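Local atomic coordinates of metallo-beta-lactamase (Simiduia agarivorans, PDB entry 6MFI), a protein that probably hydrolyses beta-lactam antibiotics as a subclass B3 metallo-beta-lactamase that binds two zinc ions in its active site. Residues I67-D72 with L178-Y183; V76-G81 with I105-H110; S101-L106 with S126-Y131; P190-W195 with Y210-S215; T240-E245 with A274-A279. All blocks are in the same frame, centred on the assembly; numbering follows the deposited sequence.

Contact 1. Residues I67-D72 with L178-Y183; sequences ILITGD and LRLTAY
I69 and L180 meet tip to tip because in both residues the gamma carbon leading to the contact, I69 CG1 (chi1 -58°) and L180 CG (chi1 -48°), lies beside the backbone N and anti to the carbonyl carbon; I69 CD1 and L180 CD2 then stand 3.6 Å apart. This is a junction between the two sheets of the alpha-beta/beta-alpha sandwich of the metallo-beta-lactamase fold. Strand 67-71 belongs to the mixed sheet that contains strand 74-78, strand 178-184 to the second sheet, and their segment axes come no closer than 8.3 Å, well beyond the spacing of neighbouring strands in one sheet. The two strands are therefore joined by apolar side chains, which meet each other or lie against backbone. The interior is continued by W195 and W197 of strand 193-199, which touch L180 and I69 respectively.

L178 is engaged differently. It slides past I69 in the opposite direction, the I69 branch CG2 facing L178 CD2 at 3.9 Å, and its isobutyl end is laid against the backbone of the opposing strand. Because G71 carries no side chain, L178 CG can come within 3.8 Å of G71 CA. The two methyls then divide the peptide surface: L178 CD1 lies 3.5 Å from I69 O and 3.6 Å from G71 N, while the other methyl turns to the next carbonyl. That carbonyl, T70 O, also accepts a hydrogen bond from N55 ND2, and L178 CD2 presses on it at 3.2 Å, a tight approach for carbon and oxygen.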
# COMPACT_ATOMS: atom_id res chain seq x y z
N ILE A 67 -2.96 3.86 4.86
CA ILE A 67 -4.33 4.25 4.53
C ILE A 67 -5.25 3.79 5.65
O ILE A 67 -5.32 2.59 5.95
CB ILE A 67 -4.77 3.67 3.18
CG1 ILE A 67 -3.75 4.02 2.09
CG2 ILE A 67 -6.15 4.17 2.80
CD1 ILE A 67 -3.50 5.50 1.95
N LEU A 68 -5.96 4.74 6.25
CA LEU A 68 -6.93 4.46 7.31
C LEU A 68 -8.34 4.64 6.75
O LEU A 68 -8.66 5.70 6.20
CB LEU A 68 -6.71 5.39 8.51
CG LEU A 68 -7.65 5.19 9.70
CD1 LEU A 68 -7.31 3.92 10.47
CD2 LEU A 68 -7.61 6.41 10.62
N ILE A 69 -9.17 3.61 6.90
CA ILE A 69 -10.55 3.63 6.44
C ILE A 69 -11.44 3.36 7.64
O ILE A 69 -11.39 2.27 8.23
CB ILE A 69 -10.79 2.59 5.33
CG1 ILE A 69 -9.85 2.86 4.15
CG2 ILE A 69 -12.24 2.63 4.87
CD1 ILE A 69 -9.45 1.62 3.40
N THR A 70 -12.26 4.34 8.00
CA THR A 70 -13.06 4.30 9.22
C THR A 70 -14.48 3.84 8.92
O THR A 70 -15.05 4.19 7.88
CB THR A 70 -13.09 5.67 9.90
OG1 THR A 70 -13.75 6.61 9.04
CG2 THR A 70 -11.67 6.15 10.17
N GLY A 71 -15.06 3.07 9.85
CA GLY A 71 -16.42 2.60 9.73
C GLY A 71 -17.12 2.63 11.07
O GLY A 71 -16.55 3.02 12.09
N ASP A 72 -18.39 2.20 11.05
CA ASP A 72 -19.20 2.21 12.26
C ASP A 72 -18.89 1.06 13.21
O ASP A 72 -19.32 1.10 14.37
CB ASP A 72 -20.69 2.17 11.90
CG ASP A 72 -21.01 1.19 10.79
OD1 ASP A 72 -21.43 1.63 9.71
OD2 ASP A 72 -20.84 -0.03 11.01
N LEU A 178 -17.80 -1.30 6.11
CA LEU A 178 -16.64 -1.25 5.24
C LEU A 178 -16.53 -2.52 4.41
O LEU A 178 -16.86 -3.62 4.87
CB LEU A 178 -15.36 -1.05 6.06
CG LEU A 178 -15.43 0.09 7.08
CD1 LEU A 178 -14.18 0.11 7.95
CD2 LEU A 178 -15.61 1.41 6.36
N ARG A 179 -16.04 -2.37 3.19
CA ARG A 179 -15.92 -3.49 2.26
C ARG A 179 -14.77 -3.22 1.30
O ARG A 179 -14.82 -2.26 0.53
CB ARG A 179 -17.23 -3.69 1.49
CG ARG A 179 -17.12 -4.63 0.31
CD ARG A 179 -18.37 -5.49 0.19
NE ARG A 179 -18.40 -6.22 -1.07
CZ ARG A 179 -19.25 -5.97 -2.06
NH1 ARG A 179 -20.14 -4.99 -1.94
NH2 ARG A 179 -19.21 -6.69 -3.17
N LEU A 180 -13.74 -4.06 1.37
CA LEU A 180 -12.57 -3.96 0.51
C LEU A 180 -12.38 -5.26 -0.26
O LEU A 180 -12.67 -6.35 0.26
CB LEU A 180 -11.30 -3.66 1.32
CG LEU A 180 -11.34 -2.53 2.35
CD1 LEU A 180 -11.69 -3.05 3.73
CD2 LEU A 180 -10.00 -1.81 2.37
N THR A 181 -11.89 -5.15 -1.49
CA THR A 181 -11.57 -6.30 -2.32
C THR A 181 -10.11 -6.23 -2.71
O THR A 181 -9.62 -5.18 -3.13
CB THR A 181 -12.46 -6.35 -3.57
OG1 THR A 181 -13.84 -6.34 -3.19
CG2 THR A 181 -12.16 -7.60 -4.39
N ALA A 182 -9.40 -7.35 -2.56
CA ALA A 182 -7.99 -7.43 -2.89
C ALA A 182 -7.79 -8.06 -4.27
O ALA A 182 -8.62 -8.85 -4.74
CB ALA A 182 -7.23 -8.25 -1.85
N TYR A 183 -6.68 -7.70 -4.90
CA TYR A 183 -6.30 -8.26 -6.19
C TYR A 183 -4.82 -8.60 -6.14
O TYR A 183 -3.98 -7.72 -5.90
CB TYR A 183 -6.59 -7.28 -7.33
CG TYR A 183 -8.04 -6.87 -7.42
CD1 TYR A 183 -8.95 -7.64 -8.13
CD2 TYR A 183 -8.51 -5.73 -6.79
CE1 TYR A 183 -10.29 -7.28 -8.22
CE2 TYR A 183 -9.83 -5.35 -6.87
CZ TYR A 183 -10.72 -6.13 -7.58
OH TYR A 183 -12.04 -5.76 -7.66

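Contact 2. Residues V76-G81 with I105-H110; sequences VLIDSG and ILLHSH. With ZN (zinc ion), chain C.
D79 OD2 is gripped by two hydroxyls: S109 OG donates to its syn lone pair at 2.8 Å, and Y210 OH, from outside the two segments, hydrogen-bonds to the same oxygen. The other oxygen, D79 OD1, accepts from S109 N at 2.7 Å, on its syn side but 26° out of the carboxylate plane. Both oxygens thus engage one residue, which fixes the rotation of the carboxylate.

Upstream the two strands run parallel, their axes 4.6 Å apart and 20° from perfect alignment. L77 is bonded through both its N-H and its C=O, L77 N to I105 O at 2.9 Å and L107 N to L77 O at 2.8 Å; D79 N then reaches L107 O. V76, I78, I105 and L107 share one face, where V76 CG1 meets L107 CD1 at 3.7 Å. On the other face L77 and L106 run alongside each other, L77 CD2 against L106 CD2.

Next after S109, H110 NE2 binds zinc at 2.2 Å, together with a water, H112 and H188. Strand 74-78, helix 85-95 and strand 103-107 form a beta-alpha-beta unit, and the loop leaving it carries the His-X-His-X-Asp-His zinc motif of the metallo-beta-lactamase superfamily, found in B3 enzymes.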
# COMPACT_ATOMS: atom_id res chain seq x y z
N VAL A 76 -10.20 -0.09 9.23
CA VAL A 76 -9.23 -0.91 8.53
C VAL A 76 -8.01 -0.04 8.23
O VAL A 76 -8.15 1.11 7.80
CB VAL A 76 -9.81 -1.51 7.23
CG1 VAL A 76 -8.77 -2.36 6.52
CG2 VAL A 76 -11.06 -2.32 7.54
N LEU A 77 -6.82 -0.59 8.47
CA LEU A 77 -5.57 0.13 8.26
C LEU A 77 -4.69 -0.69 7.34
O LEU A 77 -4.38 -1.85 7.64
CB LEU A 77 -4.86 0.39 9.59
CG LEU A 77 -3.49 1.07 9.51
CD1 LEU A 77 -3.62 2.47 8.93
CD2 LEU A 77 -2.84 1.11 10.89
N ILE A 78 -4.29 -0.10 6.22
CA ILE A 78 -3.42 -0.75 5.24
C ILE A 78 -2.01 -0.23 5.42
O ILE A 78 -1.79 0.99 5.48
CB ILE A 78 -3.92 -0.52 3.81
CG1 ILE A 78 -5.44 -0.67 3.73
CG2 ILE A 78 -3.24 -1.49 2.85
CD1 ILE A 78 -6.04 -0.10 2.47
N ASP A 79 -1.05 -1.15 5.52
CA ASP A 79 0.38 -0.86 5.63
C ASP A 79 0.73 -0.21 6.96
O ASP A 79 -0.11 0.42 7.60
CB ASP A 79 0.85 0.02 4.46
CG ASP A 79 1.05 -0.77 3.18
OD1 ASP A 79 1.06 -2.01 3.25
OD2 ASP A 79 1.21 -0.14 2.12
N SER A 80 1.99 -0.37 7.37
CA SER A 80 2.47 0.15 8.65
C SER A 80 3.70 1.02 8.53
O SER A 80 4.05 1.70 9.51
CB SER A 80 2.79 -1.02 9.60
OG SER A 80 3.93 -1.74 9.13
N GLY A 81 4.38 1.03 7.39
CA GLY A 81 5.69 1.64 7.32
C GLY A 81 6.70 0.77 8.06
O GLY A 81 6.44 -0.38 8.41
N ILE A 105 -8.79 -4.35 11.65
CA ILE A 105 -8.24 -5.14 10.56
C ILE A 105 -7.00 -4.44 10.02
O ILE A 105 -7.01 -3.22 9.79
CB ILE A 105 -9.27 -5.35 9.43
CG1 ILE A 105 -10.43 -6.22 9.92
CG2 ILE A 105 -8.61 -5.98 8.21
CD1 ILE A 105 -11.49 -6.48 8.88
N LEU A 106 -5.92 -5.20 9.83
CA LEU A 106 -4.69 -4.70 9.23
C LEU A 106 -4.48 -5.37 7.88
O LEU A 106 -4.54 -6.60 7.78
CB LEU A 106 -3.49 -4.97 10.15
CG LEU A 106 -3.41 -4.19 11.46
CD1 LEU A 106 -2.29 -4.73 12.32
CD2 LEU A 106 -3.21 -2.70 11.19
N LEU A 107 -4.24 -4.56 6.86
CA LEU A 107 -3.94 -5.05 5.52
C LEU A 107 -2.56 -4.56 5.09
O LEU A 107 -1.92 -3.76 5.78
CB LEU A 107 -5.01 -4.59 4.51
CG LEU A 107 -6.46 -4.92 4.86
CD1 LEU A 107 -7.41 -4.38 3.80
CD2 LEU A 107 -6.64 -6.42 5.04
N HIS A 108 -2.11 -5.04 3.94
CA HIS A 108 -0.77 -4.73 3.46
C HIS A 108 -0.79 -4.55 1.95
O HIS A 108 -1.65 -5.09 1.25
CB HIS A 108 0.24 -5.83 3.83
CG HIS A 108 0.02 -7.12 3.10
ND1 HIS A 108 0.40 -7.30 1.78
CD2 HIS A 108 -0.54 -8.29 3.49
CE1 HIS A 108 0.08 -8.52 1.40
NE2 HIS A 108 -0.48 -9.14 2.42
N SER A 109 0.18 -3.78 1.45
CA SER A 109 0.43 -3.70 0.02
C SER A 109 1.33 -4.86 -0.40
O SER A 109 0.87 -5.83 -1.00
CB SER A 109 1.07 -2.36 -0.35
OG SER A 109 2.24 -2.13 0.41
N HIS A 110 2.62 -4.77 -0.07
CA HIS A 110 3.54 -5.87 -0.27
C HIS A 110 4.47 -5.98 0.93
O HIS A 110 4.62 -5.04 1.72
CB HIS A 110 4.33 -5.73 -1.58
CG HIS A 110 5.22 -4.52 -1.63
ND1 HIS A 110 4.83 -3.35 -2.25
CD2 HIS A 110 6.47 -4.31 -1.17
CE1 HIS A 110 5.81 -2.46 -2.15
NE2 HIS A 110 6.82 -3.02 -1.50
ZN ZN C . 8.97 -2.93 -1.98
O HOH W 1 9.80 -1.26 -1.32

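Contact 3. Residues S101-L106 with S126-Y131; sequences SDVKIL and SGATLY
A128 CB sits under L106, 3.8 Å from L106 CG, and forms the apolar centre with L130, whose CD1 packs on L106 CB at 3.7 Å. A chi1 of 168° lays L130 CG along its strand, and chi2 of 60° swings CD1 back toward L106. M119 of helix 119-126 touches both leucines. On the sheet's opposite face, I105 CG2 approaches the Y131 ring obliquely, 3.7 Å from Y131 CD1.

Strands 103-107 and 129-132 are parallel neighbours, axes 4.8 Å apart at 26°. The connection between them holds the zinc-ligand loop with H110 and then helices 113-116 and 119-126, a beta-alpha-beta crossover. Three backbone bonds give the register: T129 N to K104 O, L106 N to T129 O, and Y131 N to L106 O at 3.0 Å, the last nearly in line with the carbonyl.

S126 OG accepts from A128 N at 3.2 Å, an ST turn at the C-terminal end of helix 119-126, and hydrogen-bonds L122 O. A water 2.8 Å from V103 O and close to S126 O bridges the segments just ahead of the paired strands. Further out, K104 extends back along its own segment, and its NZ donates to S101 O at 2.8 Å.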
# COMPACT_ATOMS: atom_id res chain seq x y z
N SER A 101 -7.32 1.22 19.19
CA SER A 101 -8.02 -0.03 19.49
C SER A 101 -9.24 -0.23 18.60
O SER A 101 -9.71 -1.36 18.47
CB SER A 101 -8.43 -0.07 20.96
OG SER A 101 -9.22 1.06 21.29
N ASP A 102 -9.75 0.84 17.99
CA ASP A 102 -10.84 0.71 17.03
C ASP A 102 -10.38 0.20 15.68
O ASP A 102 -11.22 -0.17 14.85
CB ASP A 102 -11.55 2.06 16.86
CG ASP A 102 -12.43 2.41 18.05
OD1 ASP A 102 -12.76 1.49 18.83
OD2 ASP A 102 -12.79 3.59 18.20
N VAL A 103 -9.07 0.17 15.43
CA VAL A 103 -8.54 -0.47 14.23
C VAL A 103 -8.67 -1.98 14.41
O VAL A 103 -7.96 -2.57 15.23
CB VAL A 103 -7.08 -0.06 13.96
CG1 VAL A 103 -6.58 -0.72 12.69
CG2 VAL A 103 -6.96 1.45 13.87
N LYS A 104 -9.58 -2.60 13.66
CA LYS A 104 -9.87 -4.01 13.83
C LYS A 104 -9.21 -4.90 12.79
O LYS A 104 -9.08 -6.11 13.02
CB LYS A 104 -11.39 -4.25 13.79
CG LYS A 104 -12.19 -3.36 14.72
CD LYS A 104 -11.76 -3.54 16.16
CE LYS A 104 -12.57 -2.65 17.10
NZ LYS A 104 -12.13 -2.77 18.51
N ILE A 105 -8.79 -4.35 11.65
CA ILE A 105 -8.24 -5.14 10.56
C ILE A 105 -7.00 -4.44 10.02
O ILE A 105 -7.01 -3.22 9.79
CB ILE A 105 -9.27 -5.35 9.43
CG1 ILE A 105 -10.43 -6.22 9.92
CG2 ILE A 105 -8.61 -5.98 8.21
CD1 ILE A 105 -11.49 -6.48 8.88
N LEU A 106 -5.92 -5.20 9.83
CA LEU A 106 -4.69 -4.70 9.23
C LEU A 106 -4.48 -5.37 7.88
O LEU A 106 -4.54 -6.60 7.78
CB LEU A 106 -3.49 -4.97 10.15
CG LEU A 106 -3.41 -4.19 11.46
CD1 LEU A 106 -2.29 -4.73 12.32
CD2 LEU A 106 -3.21 -2.70 11.19
N SER A 126 -2.94 -2.29 18.92
CA SER A 126 -4.34 -2.16 18.52
C SER A 126 -5.15 -3.42 18.75
O SER A 126 -6.37 -3.33 18.93
CB SER A 126 -4.44 -1.76 17.04
OG SER A 126 -4.03 -2.83 16.20
N GLY A 127 -4.51 -4.58 18.75
CA GLY A 127 -5.23 -5.83 18.85
C GLY A 127 -5.93 -6.26 17.58
O GLY A 127 -6.76 -7.18 17.63
N ALA A 128 -5.63 -5.63 16.45
CA ALA A 128 -6.29 -5.97 15.20
C ALA A 128 -5.81 -7.32 14.68
O ALA A 128 -4.73 -7.80 15.02
CB ALA A 128 -6.02 -4.89 14.15
N THR A 129 -6.64 -7.94 13.84
CA THR A 129 -6.25 -9.16 13.15
C THR A 129 -5.65 -8.79 11.81
O THR A 129 -6.21 -7.99 11.06
CB THR A 129 -7.45 -10.09 12.96
OG1 THR A 129 -7.45 -10.61 11.62
CG2 THR A 129 -8.75 -9.36 13.22
N LEU A 130 -4.49 -9.38 11.51
CA LEU A 130 -3.73 -9.05 10.31
C LEU A 130 -4.04 -10.06 9.22
O LEU A 130 -3.82 -11.26 9.40
CB LEU A 130 -2.24 -9.02 10.63
CG LEU A 130 -1.25 -8.95 9.46
CD1 LEU A 130 -1.47 -7.70 8.63
CD2 LEU A 130 0.16 -9.00 10.00
N TYR A 131 -4.54 -9.57 8.09
CA TYR A 131 -4.82 -10.40 6.92
C TYR A 131 -3.71 -10.21 5.90
O TYR A 131 -3.26 -9.09 5.65
CB TYR A 131 -6.17 -10.04 6.30
CG TYR A 131 -7.37 -10.40 7.15
CD1 TYR A 131 -7.80 -9.55 8.17
CD2 TYR A 131 -8.07 -11.58 6.94
CE1 TYR A 131 -8.90 -9.88 8.94
CE2 TYR A 131 -9.16 -11.91 7.72
CZ TYR A 131 -9.57 -11.05 8.72
OH TYR A 131 -10.66 -11.38 9.49
O HOH W 2 -8.32 -4.11 17.60

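Contact 4. Residues P190-W195 with Y210-S215; sequences PGALSW and YADSLS
D212 places one face of its carboxylate against A192, whose CB lies 3.3 Å from D212 OD2, and receives L214 N from beyond the other face. That N-H meets D212 OD2 at 3.3 Å, 47° out of the carboxylate plane, and closes an Asx turn. With CG anti to the backbone N, chi1 -172°, the D212 side chain is directed toward A192, and D212 CB passes L193 O at 3.5 Å. The larger flat groups meet near their stems, W195 CB and Y210 CB 4.3 Å apart, and the rings diverge from there.

W195 and Y210 are an antiparallel hydrogen-bonded pair of the second sheet. Y210 N donates to W195 O at 2.6 Å in the carbonyl plane, whereas W195 N reaches Y210 O at 3.2 Å from well above the Y210 carbonyl plane. Beyond this pair a side chain takes over from the backbone: S194 OG accepts from D212 N, a nearly straight bond (168°), and is hydrogen-bonded to T185 OG1.

D212 OD1 hydrogen-bonds H110 ND1, the nitrogen that does not bind zinc. D212 is thus a second-shell residue, gripped at its N and at OD2, and the arrangement probably sets the orientation of the H110 ring at the metal.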
# COMPACT_ATOMS: atom_id res chain seq x y z
N PRO A 190 6.34 -11.48 -4.37
CA PRO A 190 5.44 -12.59 -4.71
C PRO A 190 4.03 -12.42 -4.15
O PRO A 190 3.07 -12.85 -4.79
CB PRO A 190 6.13 -13.82 -4.09
CG PRO A 190 7.11 -13.26 -3.11
CD PRO A 190 7.55 -11.95 -3.68
N GLY A 191 3.88 -11.79 -2.99
CA GLY A 191 2.58 -11.67 -2.36
C GLY A 191 2.02 -10.27 -2.30
O GLY A 191 1.30 -9.93 -1.36
N ALA A 192 2.34 -9.44 -3.29
CA ALA A 192 1.83 -8.08 -3.32
C ALA A 192 0.33 -8.07 -3.61
O ALA A 192 -0.19 -8.92 -4.34
CB ALA A 192 2.57 -7.25 -4.37
N LEU A 193 -0.35 -7.08 -3.04
CA LEU A 193 -1.79 -6.94 -3.19
C LEU A 193 -2.14 -5.51 -3.58
O LEU A 193 -1.42 -4.56 -3.24
CB LEU A 193 -2.54 -7.30 -1.89
CG LEU A 193 -2.51 -8.77 -1.44
CD1 LEU A 193 -3.39 -8.95 -0.22
CD2 LEU A 193 -2.96 -9.69 -2.57
N SER A 194 -3.24 -5.37 -4.31
CA SER A 194 -3.83 -4.08 -4.63
C SER A 194 -5.26 -4.06 -4.11
O SER A 194 -6.05 -4.95 -4.44
CB SER A 194 -3.81 -3.81 -6.14
OG SER A 194 -2.48 -3.76 -6.63
N TRP A 195 -5.58 -3.07 -3.29
CA TRP A 195 -6.86 -2.99 -2.61
C TRP A 195 -7.75 -1.94 -3.26
O TRP A 195 -7.28 -0.90 -3.73
CB TRP A 195 -6.66 -2.67 -1.12
CG TRP A 195 -6.04 -3.80 -0.37
CD1 TRP A 195 -4.72 -3.96 -0.08
CD2 TRP A 195 -6.72 -4.92 0.21
NE1 TRP A 195 -4.53 -5.12 0.64
CE2 TRP A 195 -5.75 -5.73 0.83
CE3 TRP A 195 -8.06 -5.33 0.26
CZ2 TRP A 195 -6.06 -6.91 1.49
CZ3 TRP A 195 -8.38 -6.50 0.91
CH2 TRP A 195 -7.38 -7.28 1.52
N TYR A 210 -5.79 1.22 -3.93
CA TYR A 210 -4.46 1.30 -3.33
C TYR A 210 -3.56 0.33 -4.09
O TYR A 210 -3.30 -0.80 -3.66
CB TYR A 210 -4.53 0.98 -1.84
CG TYR A 210 -3.27 1.27 -1.07
CD1 TYR A 210 -2.66 2.52 -1.12
CD2 TYR A 210 -2.68 0.30 -0.27
CE1 TYR A 210 -1.51 2.79 -0.41
CE2 TYR A 210 -1.53 0.55 0.45
CZ TYR A 210 -0.95 1.80 0.38
OH TYR A 210 0.20 2.05 1.09
N ALA A 211 -3.07 0.79 -5.24
CA ALA A 211 -2.27 -0.05 -6.12
C ALA A 211 -0.86 -0.22 -5.57
O ALA A 211 -0.23 0.75 -5.12
CB ALA A 211 -2.22 0.55 -7.53
N ASP A 212 -0.36 -1.45 -5.63
CA ASP A 212 0.96 -1.76 -5.12
C ASP A 212 2.04 -1.05 -5.94
O ASP A 212 1.79 -0.53 -7.03
CB ASP A 212 1.19 -3.28 -5.13
CG ASP A 212 2.47 -3.68 -4.43
OD1 ASP A 212 2.54 -3.55 -3.19
OD2 ASP A 212 3.42 -4.13 -5.12
N SER A 213 3.26 -1.02 -5.39
CA SER A 213 4.38 -0.38 -6.06
C SER A 213 4.58 -0.94 -7.46
O SER A 213 4.77 -0.19 -8.42
CB SER A 213 5.65 -0.52 -5.22
OG SER A 213 5.46 0.02 -3.92
N LEU A 214 4.55 -2.27 -7.59
CA LEU A 214 4.62 -2.96 -8.87
C LEU A 214 5.91 -2.68 -9.64
O LEU A 214 6.03 -3.08 -10.80
CB LEU A 214 3.41 -2.62 -9.75
CG LEU A 214 2.05 -3.07 -9.22
CD1 LEU A 214 0.98 -2.86 -10.27
CD2 LEU A 214 2.08 -4.52 -8.78
N SER A 215 6.88 -2.01 -9.02
CA SER A 215 8.09 -1.59 -9.72
C SER A 215 8.98 -2.80 -10.00
O SER A 215 9.19 -3.63 -9.12
CB SER A 215 8.86 -0.56 -8.89
OG SER A 215 9.06 -1.03 -7.57

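Contact 5. Residues T240-E245 with A274-A279; sequences TLADLE and ACRQYA
A242 and R276 bring the backbones together, their CA atoms 4.1 Å apart, where the C-terminal end of helix 228-242 meets the beginning of helix 274-291. Such closeness is consistent with small side chains at the interface: A242 CB faces A279 CB at 3.7 Å, one turn further along the second helix. L241 O lies 3.4 Å from C275 CB.

L241 fills the inner side. A chi1 of 170° points L241 CG away from its own N, its end swings toward helix 274-291, and L241 CD2 lies in the plane of the Y278 ring, at its edge, 4.0 Å from Y278 CD2. The same methyl is 4.1 Å from A279 CB. The phenol oxygen of Y278 has its partner elsewhere, in D212 O.

In the metallo-beta-lactamase sandwich these two helices pack on the second sheet: L241 and C275 touch V209 of strand 206-210, and C275 and Y278 touch L249 of strand 248-250. C275 is bonded to C246 in a disulfide, which ties the start of helix 274-291 to the chain just after segment 240-245.

Toward the surface the contact becomes polar. R276 leaves its helix extended, bends at chi3 (-59°) and runs alongside the D243 side chain. D243 OD1 and R276 NH2 form a salt bridge at 2.7 Å. OD1 sits near the guanidinium plane, at its edge, but the carboxylate is turned 82° to that plane and the hydrogen bond is weak. Over one guanidinium face lies A242 O, 3.2 Å from R276 NH2 at an angle too poor for a bond.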
# COMPACT_ATOMS: atom_id res chain seq x y z
N THR A 240 -5.02 -6.79 -14.87
CA THR A 240 -6.18 -6.71 -14.00
C THR A 240 -6.30 -5.33 -13.36
O THR A 240 -7.40 -4.78 -13.27
CB THR A 240 -6.11 -7.79 -12.92
OG1 THR A 240 -5.89 -9.06 -13.53
CG2 THR A 240 -7.41 -7.84 -12.13
N LEU A 241 -5.18 -4.76 -12.92
CA LEU A 241 -5.21 -3.45 -12.28
C LEU A 241 -5.65 -2.36 -13.25
O LEU A 241 -6.37 -1.43 -12.87
CB LEU A 241 -3.84 -3.11 -11.69
CG LEU A 241 -3.66 -1.68 -11.20
CD1 LEU A 241 -4.48 -1.43 -9.94
CD2 LEU A 241 -2.19 -1.36 -10.96
N ALA A 242 -5.23 -2.46 -14.52
CA ALA A 242 -5.54 -1.42 -15.49
C ALA A 242 -7.04 -1.36 -15.79
O ALA A 242 -7.55 -0.28 -16.13
CB ALA A 242 -4.76 -1.65 -16.78
N ASP A 243 -7.75 -2.48 -15.66
CA ASP A 243 -9.16 -2.55 -16.01
C ASP A 243 -10.08 -2.45 -14.80
O ASP A 243 -11.29 -2.60 -14.95
CB ASP A 243 -9.44 -3.84 -16.78
CG ASP A 243 -10.45 -3.65 -17.89
OD1 ASP A 243 -10.64 -2.49 -18.33
OD2 ASP A 243 -11.07 -4.65 -18.32
N LEU A 244 -9.53 -2.21 -13.61
CA LEU A 244 -10.36 -2.09 -12.42
C LEU A 244 -11.14 -0.78 -12.44
O LEU A 244 -10.68 0.24 -12.96
CB LEU A 244 -9.50 -2.15 -11.16
CG LEU A 244 -8.87 -3.49 -10.77
CD1 LEU A 244 -8.04 -3.35 -9.51
CD2 LEU A 244 -9.94 -4.56 -10.59
N GLU A 245 -12.34 -0.82 -11.87
CA GLU A 245 -13.06 0.41 -11.58
C GLU A 245 -12.23 1.24 -10.61
O GLU A 245 -11.87 0.77 -9.52
CB GLU A 245 -14.44 0.11 -10.99
CG GLU A 245 -15.41 1.28 -11.04
CD GLU A 245 -15.77 1.67 -12.46
OE1 GLU A 245 -15.76 0.80 -13.34
OE2 GLU A 245 -16.07 2.87 -12.68
N ALA A 274 -7.00 6.56 -13.83
CA ALA A 274 -5.83 6.61 -12.97
C ALA A 274 -5.12 5.26 -12.93
O ALA A 274 -3.90 5.19 -13.08
CB ALA A 274 -6.23 7.05 -11.56
N CYS A 275 -5.88 4.18 -12.74
CA CYS A 275 -5.28 2.86 -12.70
C CYS A 275 -4.86 2.39 -14.09
O CYS A 275 -3.96 1.56 -14.22
CB CYS A 275 -6.25 1.85 -12.07
SG CYS A 275 -6.54 2.13 -10.31
N ARG A 276 -5.50 2.92 -15.14
CA ARG A 276 -5.11 2.56 -16.50
C ARG A 276 -3.77 3.18 -16.87
O ARG A 276 -2.94 2.54 -17.52
CB ARG A 276 -6.19 2.99 -17.49
CG ARG A 276 -5.92 2.58 -18.92
CD ARG A 276 -7.20 2.62 -19.75
NE ARG A 276 -8.23 1.74 -19.21
CZ ARG A 276 -8.27 0.42 -19.42
NH1 ARG A 276 -7.34 -0.17 -20.15
NH2 ARG A 276 -9.24 -0.30 -18.89
N GLN A 277 -3.54 4.42 -16.45
CA GLN A 277 -2.27 5.09 -16.74
C GLN A 277 -1.14 4.52 -15.89
O GLN A 277 -0.01 4.38 -16.37
CB GLN A 277 -2.41 6.59 -16.53
CG GLN A 277 -1.15 7.39 -16.82
CD GLN A 277 -0.85 7.48 -18.30
OE1 GLN A 277 -1.76 7.57 -19.13
NE2 GLN A 277 0.43 7.45 -18.65
N TYR A 278 -1.42 4.20 -14.63
CA TYR A 278 -0.38 3.70 -13.74
C TYR A 278 0.10 2.32 -14.18
O TYR A 278 1.31 2.06 -14.22
CB TYR A 278 -0.90 3.66 -12.30
CG TYR A 278 0.13 3.18 -11.30
CD1 TYR A 278 1.13 4.03 -10.84
CD2 TYR A 278 0.10 1.88 -10.81
CE1 TYR A 278 2.07 3.60 -9.92
CE2 TYR A 278 1.03 1.44 -9.89
CZ TYR A 278 2.01 2.30 -9.45
OH TYR A 278 2.95 1.87 -8.54
N ALA A 279 -0.83 1.42 -14.50
CA ALA A 279 -0.45 0.07 -14.90
C ALA A 279 0.29 0.08 -16.24
O ALA A 279 1.22 -0.71 -16.44
CB ALA A 279 -1.68 -0.83 -14.98

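How the contacts relate
Contacts 1, 2 and 4 are buried, and contact 3 largely so; contact 5 is partly buried, with its salt bridge at the surface. Contacts 2 and 3 share strand 103-107 and rest on parallel backbone pairing, whereas contact 1 joins the two sheets through aliphatic side chains. Contact 1 meets contact 4 where Y183 N lies 2.9 Å from S194 O. Polar groups concentrate where contacts 2 and 4 meet: H110 with D212 and D79 with Y210 link loops and strand ends of the two sheets beside the zinc. Contact 5 reaches contact 4 through Y278, but lies about 17 Å (nearest atoms) from contact 3, across the centre of the chain.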